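Local coordinates for protein phosphoserine aminotransferase SerC (Cytophaga hutchinsonii ATCC 33406, PDB 3FFR) that probably catalyses the pyridoxal-phosphate-dependent transamination that makes phosphoserine in serine biosynthesis, as a class-V aminotransferase, at residues V354-L357 and K358-G362; T308-P311 and G312-N315; S346-Q349 and V350-L353. One frame throughout, in Å; residues are numbered along the deposited sequence. Where two conformers were deposited one is given.

Overall arrangement
Contact 2 comes first along the chain. It turns the end of strand 302-307 into helix 311-318 through the loop at 308-311. Two strands of the same mixed sheet, 323-327 and 336-340, follow. Contact 3 then starts helix 347-360 at its N-terminal cap, and contact 1 ends it at the C terminus of the protein. Contacts 3 and 1 adjoin in sequence, with centres about 12 Å apart; none of the three nests in or crosses another. Contacts 1 and 2 touch through L357 and I314. Helix 347-360 packs on strands 6-8 and 323-327, on helix 264-284 and, near its end, on helix 311-318.

Contact 1: V354-L357 and K358-G362; sequences VQTL and KEKIG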
ATOM      1  N   VAL A 354      -2.780 -33.436   8.922  1.00 28.42           N
ATOM      2  CA  VAL A 354      -3.860 -34.250   9.509  1.00 28.32           C
ATOM      3  C   VAL A 354      -3.285 -35.511  10.172  1.00 29.47           C
ATOM      4  O   VAL A 354      -3.688 -35.914  11.269  1.00 31.51           O
ATOM      5  CB  VAL A 354      -4.968 -34.577   8.486  1.00 30.65           C
ATOM      6  CG1 VAL A 354      -5.972 -35.617   9.044  1.00 27.25           C
ATOM      7  CG2 VAL A 354      -5.709 -33.282   8.094  1.00 28.09           C
ATOM      8  N   GLN A 355      -2.307 -36.110   9.520  1.00 28.73           N
ATOM      9  CA  GLN A 355      -1.729 -37.337  10.051  1.00 31.49           C
ATOM     10  C   GLN A 355      -1.004 -37.064  11.350  1.00 31.30           C
ATOM     11  O   GLN A 355      -1.040 -37.864  12.297  1.00 32.44           O
ATOM     12  CB  GLN A 355      -0.769 -37.974   9.053  1.00 33.36           C
ATOM     13  CG  GLN A 355       0.095 -39.070   9.653  1.00 44.76           C
ATOM     14  CD  GLN A 355       1.151 -39.531   8.672  1.00 62.49           C
ATOM     15  OE1 GLN A 355       0.836 -40.181   7.667  1.00 71.21           O
ATOM     16  NE2 GLN A 355       2.422 -39.188   8.953  1.00 64.99           N
ATOM     17  N   THR A 356      -0.355 -35.913  11.390  1.00 29.27           N
ATOM     18  CA  THR A 356       0.435 -35.530  12.553  1.00 29.94           C
ATOM     19  C   THR A 356      -0.515 -35.223  13.698  1.00 30.26           C
ATOM     20  O   THR A 356      -0.301 -35.643  14.836  1.00 30.15           O
ATOM     21  CB  THR A 356       1.375 -34.354  12.241  1.00 29.38           C
ATOM     22  OG1 THR A 356       2.258 -34.731  11.173  1.00 30.04           O
ATOM     23  CG2 THR A 356       2.180 -33.965  13.455  1.00 28.20           C
ATOM     24  N   LEU A 357      -1.595 -34.516  13.376  1.00 29.34           N
ATOM     25  CA  LEU A 357      -2.587 -34.179  14.400  1.00 27.23           C
ATOM     26  C   LEU A 357      -3.217 -35.455  14.974  1.00 29.89           C
ATOM     27  O   LEU A 357      -3.432 -35.591  16.181  1.00 30.07           O
ATOM     28  CB  LEU A 357      -3.681 -33.286  13.838  1.00 28.61           C
ATOM     29  CG  LEU A 357      -3.230 -31.836  13.581  1.00 27.56           C
ATOM     30  CD1 LEU A 357      -4.342 -31.075  12.864  1.00 27.57           C
ATOM     31  CD2 LEU A 357      -2.828 -31.093  14.872  1.00 30.56           C
ATOM     32  N   LYS A 358      -3.516 -36.380  14.085  1.00 30.67           N
ATOM     33  CA  LYS A 358      -4.159 -37.630  14.496  1.00 32.01           C
ATOM     34  C   LYS A 358      -3.295 -38.423  15.434  1.00 33.13           C
ATOM     35  O   LYS A 358      -3.769 -39.003  16.428  1.00 32.98           O
ATOM     36  CB  LYS A 358      -4.465 -38.504  13.286  1.00 32.85           C
ATOM     37  CG  LYS A 358      -5.557 -37.932  12.417  1.00 47.02           C
ATOM     38  CD  LYS A 358      -5.650 -38.611  11.066  1.00 57.40           C
ATOM     39  CE  LYS A 358      -6.020 -40.066  11.166  1.00 57.51           C
ATOM     40  NZ  LYS A 358      -6.199 -40.603   9.783  1.00 62.99           N
ATOM     41  N   GLU A 359      -2.021 -38.428  15.101  1.00 31.38           N
ATOM     42  CA  GLU A 359      -1.040 -39.235  15.817  1.00 34.88           C
ATOM     43  C   GLU A 359      -0.631 -38.641  17.138  1.00 34.69           C
ATOM     44  O   GLU A 359      -0.485 -39.372  18.119  1.00 33.77           O
ATOM     45  CB  GLU A 359       0.197 -39.492  14.953  1.00 35.66           C
ATOM     46  CG  GLU A 359      -0.072 -40.406  13.760  1.00 46.13           C
ATOM     47  CD  GLU A 359       1.182 -40.713  12.933  1.00 58.86           C
ATOM     48  OE1 GLU A 359       2.267 -40.210  13.283  1.00 65.64           O
ATOM     49  OE2 GLU A 359       1.072 -41.455  11.927  1.00 65.60           O
ATOM     50  N   LYS A 360      -0.503 -37.317  17.174  1.00 32.65           N
ATOM     51  CA  LYS A 360       0.022 -36.622  18.353  1.00 31.93           C
ATOM     52  C   LYS A 360      -1.014 -35.930  19.230  1.00 35.06           C
ATOM     53  O   LYS A 360      -0.754 -35.647  20.397  1.00 35.80           O
ATOM     54  CB  LYS A 360       1.060 -35.595  17.909  1.00 34.19           C
ATOM     55  CG  LYS A 360       2.138 -36.155  16.962  1.00 36.62           C
ATOM     56  CD  LYS A 360       3.011 -37.224  17.629  1.00 39.08           C
ATOM     57  CE  LYS A 360       3.951 -36.584  18.641  1.00 43.78           C
ATOM     58  NZ  LYS A 360       4.762 -37.615  19.405  1.00 45.08           N
ATOM     59  N   ILE A 361      -2.173 -35.620  18.647  1.00 35.47           N
ATOM     60  CA  ILE A 361      -3.238 -34.922  19.372  1.00 34.35           C
ATOM     61  C   ILE A 361      -4.474 -35.808  19.535  1.00 33.70           C
ATOM     62  O   ILE A 361      -5.073 -35.912  20.614  1.00 36.02           O
ATOM     63  CB  ILE A 361      -3.655 -33.604  18.641  1.00 34.91           C
ATOM     64  CG1 ILE A 361      -2.461 -32.667  18.439  1.00 39.05           C
ATOM     65  CG2 ILE A 361      -4.725 -32.893  19.452  1.00 35.78           C
ATOM     66  CD1 ILE A 361      -1.811 -32.251  19.732  1.00 41.37           C
ATOM     67  N   GLY A 362      -4.864 -36.443  18.438  1.00 31.79           N
ATOM     68  CA  GLY A 362      -5.990 -37.370  18.432  1.00 30.72           C
ATOM     69  C   GLY A 362      -7.383 -36.769  18.274  1.00 32.53           C
ATOM     70  O   GLY A 362      -7.540 -35.598  17.849  1.00 31.00           O
ATOM     71  OXT GLY A 362      -8.379 -37.488  18.561  1.00 31.61           O
TER
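K358 lies one helical turn after V354, and its aliphatic chain runs back over it. Its CB starts close to V354 O. CG comes nearest, 3.0 Å from V354 O, with chi1 -69° setting it beside its backbone N. CD is 3.3 Å from V354 O and rests on the methyl V354 CG1. The chain then bends at chi3, and CE and NZ lead away from the turn. On the next face Q355 and E359 lie side by side. Their amide and carboxylate planes are 6° apart, and E359 OE2 sits 3.4 Å from Q355 CG. On the side facing helix 311-318, L357 CD2 meets I361 CG1 at 3.9 Å. L357 also packs on L318 of that helix and on Y281 of helix 264-284.

The backbone bonds run i to i+4 up to the last turn. There L357 O accepts twice, from I361 N and from G362 N, each at 2.8 Å. The G362 bond is the straighter, at 167°, and lies in the carbonyl plane. G362 has a positive phi, where a CB would jam against I361 O, and its O is hydrogen-bonded by Y281 and S285. K360 NZ hydrogen-bonds a bound polyethylene glycol, probably from the crystallisation liquor. The chemistry is split: apolar branches face the neighbouring helices, lysine ends leave the turn, E359 stays alongside Q355, and the terminal carboxylate is tied to the fold.

Contact 2: T308-P311 and G312-N315; sequences TMLP and GEIN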
ATOM      1  N   THR A 308     -10.024 -28.630  22.814  1.00 29.95           N
ATOM      2  CA  THR A 308      -9.866 -28.812  24.275  1.00 29.71           C
ATOM      3  C   THR A 308      -8.439 -28.566  24.739  1.00 33.76           C
ATOM      4  O   THR A 308      -8.156 -28.551  25.940  1.00 36.04           O
ATOM      5  CB  THR A 308     -10.276 -30.236  24.732  1.00 29.24           C
ATOM      6  OG1 THR A 308      -9.407 -31.196  24.117  1.00 31.82           O
ATOM      7  CG2 THR A 308     -11.706 -30.509  24.354  1.00 30.96           C
HETATM    8  N   MSE A 309      -7.544 -28.437  23.766  1.00 32.49           N
HETATM    9  CA  MSE A 309      -6.135 -28.193  24.037  0.75 33.48           C
HETATM   10  C   MSE A 309      -5.748 -26.780  23.571  1.00 35.18           C
HETATM   11  O   MSE A 309      -6.228 -26.278  22.550  1.00 34.47           O
HETATM   12  CB  MSE A 309      -5.275 -29.194  23.282  0.75 34.20           C
HETATM   13  CG  MSE A 309      -5.508 -30.625  23.560  0.75 35.24           C
HETATM   14 SE   MSE A 309      -4.516 -31.184  25.143  0.60 54.60          SE
HETATM   15  CE  MSE A 309      -5.768 -30.556  26.505  0.75 34.91           C
ATOM     16  N   LEU A 310      -4.850 -26.158  24.316  1.00 33.60           N
ATOM     17  CA  LEU A 310      -4.424 -24.792  23.948  1.00 34.00           C
ATOM     18  C   LEU A 310      -3.728 -24.799  22.597  1.00 33.31           C
ATOM     19  O   LEU A 310      -2.888 -25.650  22.341  1.00 32.55           O
ATOM     20  CB  LEU A 310      -3.458 -24.222  24.985  1.00 33.53           C
ATOM     21  CG  LEU A 310      -4.023 -23.983  26.382  1.00 35.38           C
ATOM     22  CD1 LEU A 310      -2.870 -23.689  27.371  1.00 36.32           C
ATOM     23  CD2 LEU A 310      -5.033 -22.856  26.350  1.00 35.28           C
ATOM     24  N   PRO A 311      -4.067 -23.833  21.721  1.00 33.00           N
ATOM     25  CA  PRO A 311      -3.386 -23.751  20.434  1.00 31.15           C
ATOM     26  C   PRO A 311      -1.863 -23.678  20.558  1.00 32.15           C
ATOM     27  O   PRO A 311      -1.128 -24.175  19.700  1.00 32.93           O
ATOM     28  CB  PRO A 311      -3.991 -22.475  19.802  1.00 32.76           C
ATOM     29  CG  PRO A 311      -5.382 -22.360  20.423  1.00 32.21           C
ATOM     30  CD  PRO A 311      -5.179 -22.864  21.839  1.00 34.67           C
ATOM     31  N   GLY A 312      -1.404 -23.070  21.637  1.00 32.26           N
ATOM     32  CA  GLY A 312       0.036 -22.908  21.880  1.00 34.09           C
ATOM     33  C   GLY A 312       0.687 -24.266  22.082  1.00 32.61           C
ATOM     34  O   GLY A 312       1.811 -24.532  21.619  1.00 32.58           O
ATOM     35  N   GLU A 313      -0.061 -25.141  22.749  1.00 33.52           N
ATOM     36  CA  GLU A 313       0.412 -26.511  23.017  1.00 33.91           C
ATOM     37  C   GLU A 313       0.397 -27.332  21.742  1.00 32.94           C
ATOM     38  O   GLU A 313       1.296 -28.136  21.481  1.00 32.78           O
ATOM     39  CB  GLU A 313      -0.400 -27.186  24.101  1.00 36.25           C
ATOM     40  CG  GLU A 313      -0.079 -26.659  25.474  1.00 47.22           C
ATOM     41  CD  GLU A 313       1.412 -26.773  25.799  1.00 56.43           C
ATOM     42  OE1 GLU A 313       2.024 -27.813  25.449  1.00 57.02           O
ATOM     43  OE2 GLU A 313       1.967 -25.816  26.389  1.00 61.54           O
ATOM     44  N   ILE A 314      -0.637 -27.116  20.937  1.00 32.25           N
ATOM     45  CA  ILE A 314      -0.760 -27.821  19.671  1.00 31.05           C
ATOM     46  C   ILE A 314       0.416 -27.437  18.773  1.00 31.17           C
ATOM     47  O   ILE A 314       1.050 -28.285  18.142  1.00 33.04           O
ATOM     48  CB  ILE A 314      -2.137 -27.511  18.964  1.00 32.11           C
ATOM     49  CG1 ILE A 314      -3.304 -28.092  19.787  1.00 30.14           C
ATOM     50  CG2 ILE A 314      -2.161 -28.063  17.539  1.00 31.78           C
ATOM     51  CD1 ILE A 314      -4.696 -27.530  19.401  1.00 27.59           C
ATOM     52  N   ASN A 315       0.684 -26.143  18.700  1.00 29.47           N
ATOM     53  CA  ASN A 315       1.752 -25.645  17.839  1.00 30.36           C
ATOM     54  C   ASN A 315       3.142 -26.085  18.332  1.00 32.23           C
ATOM     55  O   ASN A 315       4.053 -26.300  17.541  1.00 32.44           O
ATOM     56  CB  ASN A 315       1.670 -24.138  17.622  1.00 31.56           C
ATOM     57  CG  ASN A 315       0.648 -23.790  16.522  1.00 30.25           C
ATOM     58  OD1 ASN A 315       0.550 -24.526  15.526  1.00 30.73           O
ATOM     59  ND2 ASN A 315      -0.098 -22.697  16.699  1.00 33.22           N
TER
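L310 O is gripped by two backbone amides of the first helical turn. I314 N gives the sounder bond, at 3.0 Å and 158°, nearly along the C=O axis. E313 N is slightly nearer, at 2.9 Å from L310 O, but its angle of 125° makes that bond weak. The next carbonyl, P311 O, takes N315 N at 2.9 Å.

The side chain of I314 comes back over the same carbonyl. Its CG1 lies beside its own backbone N, chi1 -67°, and this brings CG1 to 3.6 Å from L310 O. CD1 reaches on to M309 O at 3.7 Å. CG1 also meets CB of the selenomethionine M309 at 4.2 Å. This is the start of helix 311-318, with L310 at the N-cap and P311 in the first turn. A proline costs no helix bond there, because first-turn amides have no carbonyl a turn earlier in the helix to donate to. The ring of P311 packs on I337 and A327, and I314 shares I337, so the helix start is set against strands 336-340 and 323-327. With an alanine in place of I314, the branch over L310 O would be gone, and M309 CB and I337 would probably lose a packing partner.

At the surface E313 CG passes L310 CB at 4.2 Å, and its chain bends away at chi2. N315 lays its amide near P311 O, with ND2 3.5 Å off. Its OD1 accepts from the backbone N of V325 in strand 323-327.

Contact 3: S346-Q349 and V350-L353; sequences SLEQ and VHKL
V350 sits over the carbonyl of S346, with CG2 3.6 Å from S346 O. The same oxygen accepts from V350 N in the first i to i+4 bond of helix 347-360. S346 is its N-cap, and S346 and Q349 form a capping box. Q349 N donates to S346 OG at 3.1 Å. In return S346 N donates to Q349 OE1 at 2.8 Å, with an N-H...O angle of 169°. Q349 can reach back because its CG stands beside its own backbone N, chi1 -74°, and its chain is extended from there. The S346 N bond holds the side-chain amide of Q349 against the helix start, and the Q349 N bond fixes the S346 hydroxyl. The chain of Q349 also rests on I6 and F8 of strand 6-8.

On the exposed face E348 and H351 approach at a slant. Both side chains were modelled in two conformers, so this approach is not firmly fixed. In one arrangement their carboxylate and ring planes are 56° apart. The bend of E348 at chi2 then carries its carboxylate over toward H351, but OE2 stays 4.0 Å from H351 ND1, which is long for a polar bond.

V350 and L353 turn to the buried side, and both pack on F8. V350 also touches I278 of helix 264-284, while L353 meets M323 and V325 of strand 323-327. K352 runs out fully extended, and its NZ bonds the carbonyl of F321. Near its base, K352 CB lies 3.5 Å from Q349 O, the oxygen that accepts from L353 N at 2.9 Å.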
ATOM      1  N   SER A 346      -0.590 -27.584  -0.329  1.00 31.00           N
ATOM      2  CA  SER A 346      -0.820 -28.766  -1.154  1.00 30.93           C
ATOM      3  C   SER A 346      -1.523 -29.855  -0.383  1.00 30.82           C
ATOM      4  O   SER A 346      -1.552 -29.885   0.850  1.00 30.14           O
ATOM      5  CB  SER A 346       0.487 -29.351  -1.667  1.00 31.71           C
ATOM      6  OG  SER A 346       1.260 -29.825  -0.570  1.00 30.85           O
ATOM      7  N   LEU A 347      -2.049 -30.771  -1.164  1.00 29.20           N
ATOM      8  CA  LEU A 347      -2.722 -31.954  -0.633  1.00 32.28           C
ATOM      9  C   LEU A 347      -1.760 -32.713   0.274  1.00 33.76           C
ATOM     10  O   LEU A 347      -2.128 -33.161   1.369  1.00 32.31           O
ATOM     11  CB  LEU A 347      -3.193 -32.847  -1.771  1.00 33.72           C
ATOM     12  CG  LEU A 347      -3.975 -34.108  -1.364  1.00 38.96           C
ATOM     13  CD1 LEU A 347      -5.238 -33.721  -0.612  1.00 34.99           C
ATOM     14  CD2 LEU A 347      -4.315 -34.942  -2.602  1.00 39.89           C
ATOM     15  N   GLU A 348      -0.502 -32.796  -0.149  1.00 33.55           N
ATOM     16  CA  GLU A 348       0.449 -33.575   0.646  0.50 33.79           C
ATOM     17  C   GLU A 348       0.744 -32.880   1.951  1.00 32.60           C
ATOM     18  O   GLU A 348       0.881 -33.550   2.967  1.00 31.06           O
ATOM     19  CB  GLU A 348       1.737 -33.939  -0.097  0.50 34.35           C
ATOM     20  CG  GLU A 348       2.685 -34.797   0.768  0.50 41.14           C
ATOM     21  CD  GLU A 348       1.993 -35.960   1.510  0.50 44.25           C
ATOM     22  OE1 GLU A 348       1.284 -36.786   0.874  0.50 47.98           O
ATOM     23  OE2 GLU A 348       2.177 -36.062   2.750  0.50 40.38           O
ATOM     24  N   GLN A 349       0.801 -31.554   1.922  1.00 31.70           N
ATOM     25  CA  GLN A 349       1.039 -30.774   3.142  1.00 29.09           C
ATOM     26  C   GLN A 349      -0.125 -30.963   4.139  1.00 29.67           C
ATOM     27  O   GLN A 349       0.085 -31.170   5.333  1.00 29.84           O
ATOM     28  CB  GLN A 349       1.231 -29.290   2.826  1.00 28.94           C
ATOM     29  CG  GLN A 349       2.597 -28.993   2.184  1.00 28.72           C
ATOM     30  CD  GLN A 349       2.718 -27.576   1.646  1.00 33.96           C
ATOM     31  OE1 GLN A 349       1.737 -27.000   1.192  1.00 33.16           O
ATOM     32  NE2 GLN A 349       3.947 -27.030   1.645  1.00 30.06           N
ATOM     33  N   VAL A 350      -1.351 -30.923   3.626  1.00 29.47           N
ATOM     34  CA  VAL A 350      -2.540 -31.070   4.474  1.00 28.58           C
ATOM     35  C   VAL A 350      -2.595 -32.496   5.038  1.00 31.75           C
ATOM     36  O   VAL A 350      -2.925 -32.714   6.209  1.00 31.27           O
ATOM     37  CB  VAL A 350      -3.845 -30.675   3.745  1.00 28.16           C
ATOM     38  CG1 VAL A 350      -5.065 -31.040   4.563  1.00 29.94           C
ATOM     39  CG2 VAL A 350      -3.841 -29.150   3.480  1.00 25.49           C
ATOM     40  N   HIS A 351      -2.242 -33.448   4.190  1.00 30.41           N
ATOM     41  CA  HIS A 351      -2.194 -34.834   4.601  0.50 30.98           C
ATOM     42  C   HIS A 351      -1.220 -34.989   5.760  1.00 31.89           C
ATOM     43  O   HIS A 351      -1.499 -35.696   6.726  1.00 32.43           O
ATOM     44  CB  HIS A 351      -1.790 -35.749   3.447  0.50 30.91           C
ATOM     45  CG  HIS A 351      -1.943 -37.204   3.763  0.50 31.22           C
ATOM     46  ND1 HIS A 351      -0.943 -37.946   4.350  0.50 33.64           N
ATOM     47  CD2 HIS A 351      -2.987 -38.047   3.596  0.50 32.63           C
ATOM     48  CE1 HIS A 351      -1.359 -39.186   4.524  0.50 27.88           C
ATOM     49  NE2 HIS A 351      -2.598 -39.273   4.080  0.50 32.38           N
ATOM     50  N   LYS A 352      -0.073 -34.343   5.645  1.00 29.94           N
ATOM     51  CA  LYS A 352       0.943 -34.408   6.705  1.00 28.94           C
ATOM     52  C   LYS A 352       0.425 -33.774   7.977  1.00 30.20           C
ATOM     53  O   LYS A 352       0.593 -34.306   9.076  1.00 28.14           O
ATOM     54  CB  LYS A 352       2.262 -33.762   6.307  1.00 31.24           C
ATOM     55  CG  LYS A 352       3.316 -33.784   7.430  1.00 32.95           C
ATOM     56  CD  LYS A 352       4.597 -33.047   7.021  1.00 35.21           C
ATOM     57  CE  LYS A 352       5.680 -33.056   8.136  1.00 38.88           C
ATOM     58  NZ  LYS A 352       6.899 -32.248   7.791  1.00 36.06           N
ATOM     59  N   LEU A 353      -0.262 -32.647   7.817  1.00 30.12           N
ATOM     60  CA  LEU A 353      -0.844 -31.962   8.974  1.00 27.55           C
ATOM     61  C   LEU A 353      -1.860 -32.864   9.694  1.00 30.07           C
ATOM     62  O   LEU A 353      -1.798 -33.038  10.918  1.00 30.98           O
ATOM     63  CB  LEU A 353      -1.542 -30.645   8.569  1.00 28.93           C
ATOM     64  CG  LEU A 353      -2.259 -29.910   9.713  1.00 28.97           C
ATOM     65  CD1 LEU A 353      -1.328 -29.357  10.775  1.00 30.93           C
ATOM     66  CD2 LEU A 353      -3.119 -28.748   9.094  1.00 31.80           C
TER